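Local structure of Afp (Microbacterium arborescens, 2YJK) at residues His30-Leu35 with Asp117-Asp122; Thr96-Gly101 with Val113-Ala118. The protein binds iron and probably takes it up and stores it, as a twelve-subunit Dps shell of the ferritin fold. One frame throughout, in Å; residues are numbered along the deposited sequence.

Contact 1: His30-Leu35 with Asp117-Asp122; sequences HKMQAL and DAALVD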
loop_
_atom_site.group_PDB
_atom_site.type_symbol
_atom_site.label_atom_id
_atom_site.label_comp_id
_atom_site.label_asym_id
_atom_site.label_seq_id
_atom_site.Cartn_x
_atom_site.Cartn_y
_atom_site.Cartn_z
ATOM N N HIS C 30 28.937 -18.242 5.506
ATOM C CA HIS C 30 28.725 -19.671 5.186
ATOM C C HIS C 30 27.651 -20.327 6.074
ATOM O O HIS C 30 26.835 -21.111 5.582
ATOM C CB HIS C 30 30.012 -20.514 5.318
ATOM C CG HIS C 30 31.036 -20.266 4.258
ATOM N ND1 HIS C 30 32.393 -20.355 4.514
ATOM C CD2 HIS C 30 30.923 -19.941 2.950
ATOM C CE1 HIS C 30 33.067 -20.129 3.393
ATOM N NE2 HIS C 30 32.197 -19.850 2.438
ATOM N N LYS C 31 27.670 -20.030 7.370
ATOM C CA LYS C 31 26.669 -20.634 8.272
ATOM C C LYS C 31 25.271 -20.060 8.078
ATOM O O LYS C 31 24.289 -20.778 8.176
ATOM C CB LYS C 31 27.109 -20.496 9.723
ATOM C CG LYS C 31 28.401 -21.348 9.994
ATOM C CD LYS C 31 28.615 -21.516 11.432
ATOM C CE LYS C 31 29.588 -22.754 11.724
ATOM N NZ LYS C 31 30.904 -22.495 11.114
ATOM N N MET C 32 25.184 -18.773 7.801
ATOM C CA MET C 32 23.891 -18.171 7.498
ATOM C C MET C 32 23.290 -18.683 6.197
ATOM O O MET C 32 22.108 -18.866 6.113
ATOM C CB MET C 32 24.047 -16.701 7.434
ATOM C CG MET C 32 24.178 -16.025 8.851
ATOM S SD MET C 32 22.878 -16.513 10.058
ATOM C CE MET C 32 23.893 -17.361 11.182
ATOM N N GLN C 33 24.112 -18.899 5.172
ATOM C CA GLN C 33 23.635 -19.351 3.901
ATOM C C GLN C 33 23.266 -20.851 4.014
ATOM O O GLN C 33 22.287 -21.269 3.353
ATOM C CB GLN C 33 24.716 -19.102 2.810
ATOM C CG GLN C 33 24.286 -19.339 1.379
ATOM C CD GLN C 33 23.081 -18.475 0.975
ATOM O OE1 GLN C 33 21.953 -18.979 0.891
ATOM N NE2 GLN C 33 23.309 -17.191 0.742
ATOM N N ALA C 34 24.051 -21.645 4.776
ATOM C CA ALA C 34 23.693 -23.054 5.116
ATOM C C ALA C 34 22.320 -23.149 5.851
ATOM O O ALA C 34 21.505 -24.017 5.531
ATOM C CB ALA C 34 24.782 -23.723 5.985
ATOM N N LEU C 35 22.073 -22.207 6.785
ATOM C CA LEU C 35 20.825 -22.107 7.506
ATOM C C LEU C 35 19.626 -21.788 6.602
ATOM O O LEU C 35 18.531 -22.314 6.843
ATOM C CB LEU C 35 20.961 -21.082 8.616
ATOM C CG LEU C 35 19.809 -21.056 9.621
ATOM C CD1 LEU C 35 19.767 -22.383 10.331
ATOM C CD2 LEU C 35 19.753 -19.783 10.607
ATOM N N ASP C 117 23.387 -22.303 17.194
ATOM C CA ASP C 117 24.360 -22.220 18.262
ATOM C C ASP C 117 25.744 -22.175 17.648
ATOM O O ASP C 117 26.585 -21.453 18.147
ATOM C CB ASP C 117 24.279 -23.418 19.243
ATOM C CG ASP C 117 23.126 -23.294 20.287
ATOM O OD1 ASP C 117 22.460 -22.225 20.433
ATOM O OD2 ASP C 117 22.886 -24.324 20.984
ATOM N N ALA C 118 25.968 -22.942 16.577
ATOM C CA ALA C 118 27.266 -22.923 15.827
ATOM C C ALA C 118 27.511 -21.516 15.194
ATOM O O ALA C 118 28.642 -21.006 15.250
ATOM C CB ALA C 118 27.299 -24.010 14.709
ATOM N N ALA C 119 26.456 -20.899 14.628
ATOM C CA ALA C 119 26.592 -19.548 14.061
ATOM C C ALA C 119 26.911 -18.531 15.156
ATOM O O ALA C 119 27.793 -17.656 14.958
ATOM C CB ALA C 119 25.364 -19.142 13.295
ATOM N N LEU C 120 26.254 -18.672 16.308
ATOM C CA LEU C 120 26.494 -17.770 17.460
ATOM C C LEU C 120 27.936 -17.749 17.940
ATOM O O LEU C 120 28.475 -16.675 18.256
ATOM C CB LEU C 120 25.551 -18.045 18.655
ATOM C CG LEU C 120 24.119 -17.604 18.386
ATOM C CD1 LEU C 120 23.191 -18.086 19.497
ATOM C CD2 LEU C 120 24.024 -16.060 18.222
ATOM N N VAL C 121 28.563 -18.917 18.017
ATOM C CA VAL C 121 29.975 -19.009 18.349
ATOM C C VAL C 121 30.775 -18.190 17.338
ATOM O O VAL C 121 31.644 -17.446 17.723
ATOM C CB VAL C 121 30.475 -20.521 18.389
ATOM C CG1 VAL C 121 32.086 -20.669 18.285
ATOM C CG2 VAL C 121 29.932 -21.226 19.646
ATOM N N ASP C 122 30.481 -18.302 16.051
ATOM C CA ASP C 122 31.251 -17.538 15.051
ATOM C C ASP C 122 30.906 -16.035 15.092
ATOM O O ASP C 122 31.779 -15.200 14.902
ATOM C CB ASP C 122 31.077 -18.111 13.655
ATOM C CG ASP C 122 31.857 -19.455 13.438
ATOM O OD1 ASP C 122 32.987 -19.708 14.014
ATOM O OD2 ASP C 122 31.356 -20.267 12.620
#
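Lys31 and Ala119 mark the closest backbone approach between two antiparallel helices of the ferritin four-helix bundle, with their CA atoms 5.9 Å apart. The axes of segments 30-35 and 117-122 run 9.8 Å apart at an angle of 160° between their directions. The small side chains of Ala118 and Ala119 let the lysine chain lie against the helix. On the tight side, Lys31 CD rests 3.9 Å from Ala119 CA, and Lys31 CB is 4.2 Å from Ala119 CB. Further out, Lys31 CE passes Ala118 CB at 4.0 Å. The methyl end of Met32 also lies near buried Ala119, but its modelled position is too close to be trusted in detail.

The looser side is polar and partly exposed. Here Lys31 NZ forms a salt bridge with Asp122 OD2 at 2.7 Å. The ammonium group meets that oxygen nearly head-on along the C-O bond, and the two side chains cross at about a right angle. Lys31 is extended as far as CE, then bends at its last torsion (chi4 62°), which carries NZ to the carboxylate. The ion pair thus links the two helices one turn beyond Ala118.

Around this pair, Met32 also packs on Tyr68 and Ala69 of helix 51-78. Leu120, on the face of its helix turned from segment 30-35, packs on helix 135-156. Helices 15-45 and 105-130 thus lie side by side in the bundle, and each also touches another of its long helices.

Contact 2: Thr96-Gly101 with Val113-Ala118; sequences TAVPAG and VSDIDA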
loop_
_atom_site.group_PDB
_atom_site.type_symbol
_atom_site.label_atom_id
_atom_site.label_comp_id
_atom_site.label_asym_id
_atom_site.label_seq_id
_atom_site.Cartn_x
_atom_site.Cartn_y
_atom_site.Cartn_z
ATOM N N THR C 96 25.089 -29.964 9.364
ATOM C CA THR C 96 23.737 -29.800 9.915
ATOM C C THR C 96 23.253 -31.015 10.704
ATOM O O THR C 96 23.588 -32.150 10.379
ATOM C CB THR C 96 22.661 -29.466 8.773
ATOM O OG1 THR C 96 21.392 -29.204 9.375
ATOM C CG2 THR C 96 22.511 -30.624 7.776
ATOM N N ALA C 97 22.456 -30.778 11.737
ATOM C CA ALA C 97 21.756 -31.880 12.418
ATOM C C ALA C 97 20.326 -32.051 11.833
ATOM O O ALA C 97 19.575 -32.910 12.278
ATOM C CB ALA C 97 21.673 -31.601 13.912
ATOM N N VAL C 98 19.912 -31.214 10.870
ATOM C CA VAL C 98 18.526 -31.314 10.381
ATOM C C VAL C 98 18.395 -32.712 9.745
ATOM O O VAL C 98 19.235 -33.070 8.940
ATOM C CB VAL C 98 18.198 -30.228 9.346
ATOM C CG1 VAL C 98 16.875 -30.556 8.639
ATOM C CG2 VAL C 98 18.284 -28.784 9.956
ATOM N N PRO C 99 17.361 -33.496 10.115
ATOM C CA PRO C 99 17.237 -34.816 9.514
ATOM C C PRO C 99 16.948 -34.827 8.020
ATOM O O PRO C 99 16.416 -33.862 7.463
ATOM C CB PRO C 99 16.026 -35.449 10.258
ATOM C CG PRO C 99 15.946 -34.723 11.554
ATOM C CD PRO C 99 16.369 -33.288 11.187
ATOM N N ALA C 100 17.219 -35.986 7.418
ATOM C CA ALA C 100 17.099 -36.208 5.980
ATOM C C ALA C 100 15.653 -36.187 5.525
ATOM O O ALA C 100 15.395 -35.919 4.374
ATOM C CB ALA C 100 17.743 -37.541 5.570
ATOM N N GLY C 101 14.708 -36.535 6.390
ATOM C CA GLY C 101 13.312 -36.655 5.911
ATOM C C GLY C 101 12.347 -36.104 6.936
ATOM O O GLY C 101 12.708 -35.213 7.691
ATOM N N VAL C 113 18.188 -25.094 16.336
ATOM C CA VAL C 113 18.915 -24.466 17.442
ATOM C C VAL C 113 20.372 -24.916 17.482
ATOM O O VAL C 113 21.257 -24.101 17.715
ATOM C CB VAL C 113 18.194 -24.648 18.824
ATOM C CG1 VAL C 113 19.011 -24.079 19.996
ATOM C CG2 VAL C 113 16.852 -23.981 18.746
ATOM N N SER C 114 20.634 -26.192 17.265
ATOM C CA SER C 114 22.020 -26.632 17.168
ATOM C C SER C 114 22.804 -25.868 16.077
ATOM O O SER C 114 23.913 -25.345 16.379
ATOM C CB SER C 114 22.061 -28.141 16.954
ATOM O OG SER C 114 23.372 -28.563 16.690
ATOM N N ASP C 115 22.256 -25.774 14.841
ATOM C CA ASP C 115 22.902 -25.011 13.744
ATOM C C ASP C 115 22.983 -23.483 14.163
ATOM O O ASP C 115 24.028 -22.828 14.029
ATOM C CB ASP C 115 22.158 -25.176 12.366
ATOM C CG ASP C 115 22.054 -26.726 11.817
ATOM O OD1 ASP C 115 22.370 -27.777 12.541
ATOM O OD2 ASP C 115 21.587 -26.869 10.600
ATOM N N ILE C 116 21.925 -22.902 14.722
ATOM C CA ILE C 116 22.067 -21.520 15.241
ATOM C C ILE C 116 23.212 -21.328 16.314
ATOM O O ILE C 116 23.937 -20.330 16.320
ATOM C CB ILE C 116 20.732 -21.022 15.739
ATOM C CG1 ILE C 116 19.841 -20.694 14.543
ATOM C CG2 ILE C 116 20.900 -19.817 16.620
ATOM C CD1 ILE C 116 18.355 -20.498 14.921
ATOM N N ASP C 117 23.387 -22.303 17.194
ATOM C CA ASP C 117 24.360 -22.220 18.262
ATOM C C ASP C 117 25.744 -22.175 17.648
ATOM O O ASP C 117 26.585 -21.453 18.147
ATOM C CB ASP C 117 24.279 -23.418 19.243
ATOM C CG ASP C 117 23.126 -23.294 20.287
ATOM O OD1 ASP C 117 22.460 -22.225 20.433
ATOM O OD2 ASP C 117 22.886 -24.324 20.984
ATOM N N ALA C 118 25.968 -22.942 16.577
ATOM C CA ALA C 118 27.266 -22.923 15.827
ATOM C C ALA C 118 27.511 -21.516 15.194
ATOM O O ALA C 118 28.642 -21.006 15.250
ATOM C CB ALA C 118 27.299 -24.010 14.709
#
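Thr96 OG1 takes part in two hydrogen bonds. It donates to Asp115 OD2 at 2.6 Å and accepts from the backbone N of Val98 at 2.9 Å. The second bond closes an ST turn, here in the loop that joins helix 87-92 to strand 103-104 in this ferritin fold. The hydroxyl is placed for both roles by a chi1 of -175°, with OG1 on the far side of the CA-CB bond from the Thr96 backbone N.

Asp115 reaches the loop from helix 105-130. Its other oxygen, OD1, accepts from the backbone N of Ala97 at 3.1 Å. This bond is nearly straight, with an N-H...O angle of 170°. Both carboxylate oxygens accept through their syn lone pairs. The two-point grip on successive residues, one side-chain donor and one backbone donor, should restrict rotation of the carboxylate.

The remaining contacts are slight and bring aliphatic carbons near polar atoms. Exposed Ala97 points its methyl toward the helix, near Ser114. Buried Val98 lies deeper, and its side chain crosses that of Asp115 at about a right angle. Asn38 of helix 15-45 touches Thr96, Val98 and Asp115, so a third part of the fold meets the turn. Arg86 of the second subunit packs on Thr96. Beside the bonded carboxylate, Val98 CG2 comes to 3.9 Å from Asp115 OD2.

How the contacts relate
From the N terminus, helix 15-45 supplies segment 30-35 first. The chain then runs through strand 46-47, helix 51-78 and helix 87-92 to loop 96-101, and returns through strand 103-104 into helix 105-130. Contact 2 closes the short excursion from 96-101 to 113-118. Contact 1 closes the long one from 30-35 to 117-122, so contact 2 nests inside it. Both end on helix 105-130, where they share Asp117 and Ala118. Their centres are 10 Å apart. Leu35 bridges them by packing on Ile116 and Asp115. Helix 105-130 is thus tied to helix 15-45 and to the loop, and both contacts touch the second subunit.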